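Local atomic coordinates of Ral guanine nucleotide dissociation stimulator-like 2 (Mus musculus, PDB entry 4JGW), a protein that probably acts as a guanine nucleotide exchange factor and is a putative effector of Ras or Rap, associating with GTP-bound Rap1A and H-Ras in vitro. Residues Pro192-Asp197 with Thr278-Arg283; Gly258-Ser263 with Glu292-Val297. One frame throughout, in Å; residues are numbered along the deposited sequence.

Contact 1: Pro192-Asp197 with Thr278-Arg283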
# COMPACT_ATOMS: atom_id res chain seq x y z
N PRO A 192 -2.63 -2.52 -33.59
CA PRO A 192 -2.00 -3.10 -32.40
C PRO A 192 -0.48 -3.23 -32.53
O PRO A 192 0.02 -3.63 -33.59
CB PRO A 192 -2.64 -4.50 -32.31
CG PRO A 192 -3.28 -4.73 -33.65
CD PRO A 192 -3.71 -3.38 -34.10
N ALA A 193 0.23 -2.87 -31.46
CA ALA A 193 1.69 -2.90 -31.45
C ALA A 193 2.23 -4.32 -31.55
O ALA A 193 1.64 -5.26 -31.00
CB ALA A 193 2.22 -2.22 -30.21
N ASP A 194 3.33 -4.48 -32.27
CA ASP A 194 4.04 -5.74 -32.37
C ASP A 194 4.71 -6.01 -31.01
O ASP A 194 5.57 -5.25 -30.59
CB ASP A 194 5.09 -5.68 -33.49
CG ASP A 194 5.79 -7.01 -33.75
OD1 ASP A 194 5.74 -7.92 -32.89
OD2 ASP A 194 6.41 -7.15 -34.82
N PRO A 195 4.29 -7.10 -30.33
CA PRO A 195 4.86 -7.42 -29.02
C PRO A 195 6.36 -7.73 -29.08
O PRO A 195 7.08 -7.45 -28.12
CB PRO A 195 4.06 -8.65 -28.58
CG PRO A 195 3.50 -9.23 -29.84
CD PRO A 195 3.24 -8.06 -30.72
N THR A 196 6.81 -8.27 -30.21
CA THR A 196 8.23 -8.61 -30.41
C THR A 196 9.13 -7.37 -30.60
O THR A 196 10.35 -7.50 -30.67
CB THR A 196 8.45 -9.61 -31.58
OG1 THR A 196 8.23 -8.96 -32.84
CG2 THR A 196 7.51 -10.81 -31.47
N ASP A 197 8.52 -6.19 -30.67
CA ASP A 197 9.26 -4.93 -30.80
C ASP A 197 9.97 -4.50 -29.52
O ASP A 197 10.63 -3.46 -29.49
CB ASP A 197 8.34 -3.80 -31.29
CG ASP A 197 8.24 -3.73 -32.81
OD1 ASP A 197 9.01 -4.43 -33.51
OD2 ASP A 197 7.39 -2.97 -33.30
N THR A 278 -3.38 -13.94 -33.31
CA THR A 278 -2.50 -13.98 -34.48
C THR A 278 -1.07 -14.23 -34.00
O THR A 278 -0.61 -13.63 -33.04
CB THR A 278 -2.55 -12.67 -35.29
OG1 THR A 278 -2.27 -11.56 -34.44
CG2 THR A 278 -3.93 -12.49 -35.92
N VAL A 279 -0.38 -15.14 -34.69
CA VAL A 279 0.96 -15.58 -34.29
C VAL A 279 1.98 -15.32 -35.40
O VAL A 279 1.71 -15.57 -36.57
CB VAL A 279 0.97 -17.09 -33.90
CG1 VAL A 279 2.35 -17.52 -33.39
CG2 VAL A 279 -0.10 -17.40 -32.86
N ARG A 280 3.14 -14.80 -35.01
CA ARG A 280 4.26 -14.57 -35.93
C ARG A 280 5.27 -15.72 -35.86
O ARG A 280 5.42 -16.34 -34.81
CB ARG A 280 4.94 -13.24 -35.61
CG ARG A 280 4.16 -12.02 -36.05
CD ARG A 280 4.97 -10.75 -35.89
NE ARG A 280 4.28 -9.58 -36.42
CZ ARG A 280 3.48 -8.79 -35.71
NH1 ARG A 280 3.25 -9.04 -34.43
NH2 ARG A 280 2.90 -7.75 -36.30
N PRO A 281 5.96 -16.01 -36.98
CA PRO A 281 6.91 -17.13 -37.04
C PRO A 281 8.17 -16.88 -36.22
O PRO A 281 8.86 -15.87 -36.42
CB PRO A 281 7.27 -17.20 -38.53
CG PRO A 281 7.03 -15.83 -39.05
CD PRO A 281 5.86 -15.31 -38.28
N LEU A 282 8.48 -17.80 -35.31
CA LEU A 282 9.69 -17.71 -34.50
C LEU A 282 10.38 -19.06 -34.33
O LEU A 282 9.81 -19.99 -33.75
CB LEU A 282 9.40 -17.08 -33.12
CG LEU A 282 8.98 -15.61 -33.03
CD1 LEU A 282 8.47 -15.29 -31.64
CD2 LEU A 282 10.12 -14.66 -33.42
N ARG A 283 11.60 -19.16 -34.86
CA ARG A 283 12.46 -20.31 -34.62
C ARG A 283 13.01 -20.24 -33.19
O ARG A 283 13.10 -19.14 -32.63
CB ARG A 283 13.61 -20.34 -35.64
CG ARG A 283 13.20 -20.83 -37.02
CD ARG A 283 14.38 -20.84 -37.99
NE ARG A 283 14.63 -19.52 -38.58
CZ ARG A 283 15.59 -18.68 -38.20
NH1 ARG A 283 16.43 -19.01 -37.22
NH2 ARG A 283 15.72 -17.51 -38.80

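Contact 2: Gly258-Ser263 with Glu292-Val297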
# COMPACT_ATOMS: atom_id res chain seq x y z
N GLY A 258 1.75 -9.89 -18.93
CA GLY A 258 1.08 -10.24 -20.18
C GLY A 258 1.92 -9.92 -21.40
O GLY A 258 1.99 -10.72 -22.33
N ALA A 259 2.58 -8.76 -21.37
CA ALA A 259 3.46 -8.34 -22.46
C ALA A 259 4.61 -9.33 -22.68
O ALA A 259 4.97 -9.62 -23.83
CB ALA A 259 4.00 -6.95 -22.20
N VAL A 260 5.18 -9.84 -21.59
CA VAL A 260 6.28 -10.80 -21.65
C VAL A 260 5.82 -12.11 -22.29
O VAL A 260 6.45 -12.60 -23.23
CB VAL A 260 6.89 -11.08 -20.25
CG1 VAL A 260 8.04 -12.08 -20.35
CG2 VAL A 260 7.38 -9.80 -19.59
N VAL A 261 4.73 -12.67 -21.78
CA VAL A 261 4.13 -13.89 -22.31
C VAL A 261 3.81 -13.73 -23.80
O VAL A 261 4.18 -14.57 -24.63
CB VAL A 261 2.86 -14.30 -21.52
CG1 VAL A 261 2.13 -15.45 -22.21
CG2 VAL A 261 3.21 -14.67 -20.08
N SER A 262 3.15 -12.62 -24.13
CA SER A 262 2.72 -12.31 -25.50
C SER A 262 3.88 -12.21 -26.49
O SER A 262 3.82 -12.80 -27.58
CB SER A 262 1.89 -11.03 -25.50
OG SER A 262 1.44 -10.69 -26.80
N SER A 263 4.93 -11.48 -26.12
CA SER A 263 6.07 -11.24 -27.01
C SER A 263 6.93 -12.48 -27.22
O SER A 263 7.38 -12.74 -28.34
CB SER A 263 6.92 -10.07 -26.52
OG SER A 263 7.77 -10.45 -25.46
N GLU A 292 15.99 -13.74 -23.66
CA GLU A 292 17.19 -13.03 -23.21
C GLU A 292 16.92 -11.54 -23.00
O GLU A 292 17.41 -10.94 -22.04
CB GLU A 292 18.33 -13.21 -24.22
CG GLU A 292 18.96 -14.61 -24.21
CD GLU A 292 19.66 -14.97 -25.53
OE1 GLU A 292 19.88 -14.07 -26.37
OE2 GLU A 292 19.99 -16.16 -25.71
N LYS A 293 16.13 -10.95 -23.89
CA LYS A 293 15.77 -9.54 -23.80
C LYS A 293 14.97 -9.21 -22.54
O LYS A 293 15.29 -8.26 -21.83
CB LYS A 293 14.98 -9.10 -25.05
CG LYS A 293 14.68 -7.60 -25.12
CD LYS A 293 15.96 -6.80 -25.28
CE LYS A 293 15.67 -5.32 -25.39
NZ LYS A 293 16.74 -4.62 -26.14
N TRP A 294 13.94 -10.02 -22.27
CA TRP A 294 13.09 -9.83 -21.09
C TRP A 294 13.83 -10.11 -19.78
O TRP A 294 13.58 -9.44 -18.78
CB TRP A 294 11.82 -10.67 -21.19
CG TRP A 294 10.79 -10.10 -22.11
CD1 TRP A 294 10.38 -10.61 -23.30
CD2 TRP A 294 10.04 -8.89 -21.91
NE1 TRP A 294 9.42 -9.80 -23.86
CE2 TRP A 294 9.19 -8.74 -23.03
CE3 TRP A 294 10.00 -7.92 -20.90
CZ2 TRP A 294 8.31 -7.66 -23.16
CZ3 TRP A 294 9.12 -6.85 -21.03
CH2 TRP A 294 8.29 -6.73 -22.16
N ILE A 295 14.72 -11.10 -19.81
CA ILE A 295 15.59 -11.40 -18.67
C ILE A 295 16.43 -10.16 -18.31
O ILE A 295 16.53 -9.79 -17.14
CB ILE A 295 16.52 -12.62 -18.95
CG1 ILE A 295 15.72 -13.92 -18.90
CG2 ILE A 295 17.67 -12.68 -17.95
CD1 ILE A 295 16.42 -15.12 -19.53
N ARG A 296 17.00 -9.53 -19.34
CA ARG A 296 17.81 -8.33 -19.16
C ARG A 296 16.98 -7.14 -18.70
O ARG A 296 17.45 -6.33 -17.89
CB ARG A 296 18.57 -8.01 -20.46
CG ARG A 296 19.40 -6.73 -20.43
CD ARG A 296 20.51 -6.75 -19.38
NE ARG A 296 21.50 -7.80 -19.63
CZ ARG A 296 22.49 -7.70 -20.51
NH1 ARG A 296 22.64 -6.61 -21.25
NH2 ARG A 296 23.34 -8.71 -20.66
N VAL A 297 15.76 -7.03 -19.21
CA VAL A 297 14.82 -5.99 -18.77
C VAL A 297 14.49 -6.16 -17.28
O VAL A 297 14.44 -5.19 -16.53
CB VAL A 297 13.53 -5.97 -19.62
CG1 VAL A 297 12.45 -5.10 -18.98
CG2 VAL A 297 13.83 -5.49 -21.03

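Contact 1: Pro192-Asp197 with Thr278-Arg283
Asp194 OD1 is gripped by Thr196 of its own loop and faced by Arg280 from across the contact. Thr196 OG1 donates to Asp194 OD1 at 2.7 Å, and the backbone Thr196 N donates to the same oxygen at 2.9 Å, which makes an Asx turn. Both donors come from one face of the carboxylate, about 40° out of its plane. Arg280 supplies the third partner, with its NH1 3.1 Å from Asp194 OD1. This is a salt bridge of charges alone: the carboxylate lies flat on the guanidinium, the planes only 16° apart, and no N-H points at the oxygen. Asp194 OD2 sits over the centre of the guanidinium, 3.5 Å above its plane. The Arg280 side chain, extended from CG to NE, reaches from just past strand 277-279 to the carboxylate. Pro195 CD adds an oblique contact, 3.8 Å from Arg280 NH1, while Thr268 of the neighbouring strand also touches the Arg280 side chain. With the Asx turn holding the carboxylate and no N-H directed at its OD1, the attraction probably rests on the stacked opposite charges rather than on a directed bond between the two groups.

Contact 2: Gly258-Ser263 with Glu292-Val297
Trp294 lies between the two helices with its six-membered ring under Val260 and its indole nitrogen turned to Ser263. Val260 CG2 stands over one face, 3.6 Å from the centroid of the six-membered ring and 17° off its normal, a CH-pi contact. The other methyl, Val260 CG1, reaches the five-membered ring, 3.8 Å from Trp294 CG. With CG1 anti to the backbone N and CG2 beside it, the valine spreads both methyls across the indole. Ser263 comes in at the ring edge, near the indole plane. Trp294 NE1 donates to Ser263 OG at 2.4 Å with an N-H...O angle of 147°; so short a separation makes the exact length doubtful, but the pairing gives the buried indole N-H an acceptor. Ala259 completes the contact from the preceding turn, its CB 4.3 Å from Trp294 CH2. The indole fills the space between helices whose axes are 11.0 Å apart at closest approach and run nearly antiparallel, at 161°. Helix 307-318 packs on Val260 through Val313, Ala316 and Leu317, and Val198 touches Trp294 from a loop. The arrangement is an antiparallel helix pair bridged by one tryptophan, within the mainly helical RasGEF (CDC25-homology) domain.

Contact 2 is a buried helix-to-helix contact of the RasGEF domain, whereas contact 1 is partly buried and joins a loop to the residues just after a short strand, with Arg280 exposed. Their chemistry follows: stacked opposite charges in contact 1, an aromatic face and one indole hydrogen bond in contact 2. The centres are 12 Å apart and the two meet directly, Pro195 O packing on Ser263 CB at 3.1 Å and Thr196 CG2 lying 3.7 Å from Ser263 O. Strand 277-279 leads into helix 284-303, which carries Trp294, and Thr196 and Leu282 of contact 1 both touch Leu290 of that helix.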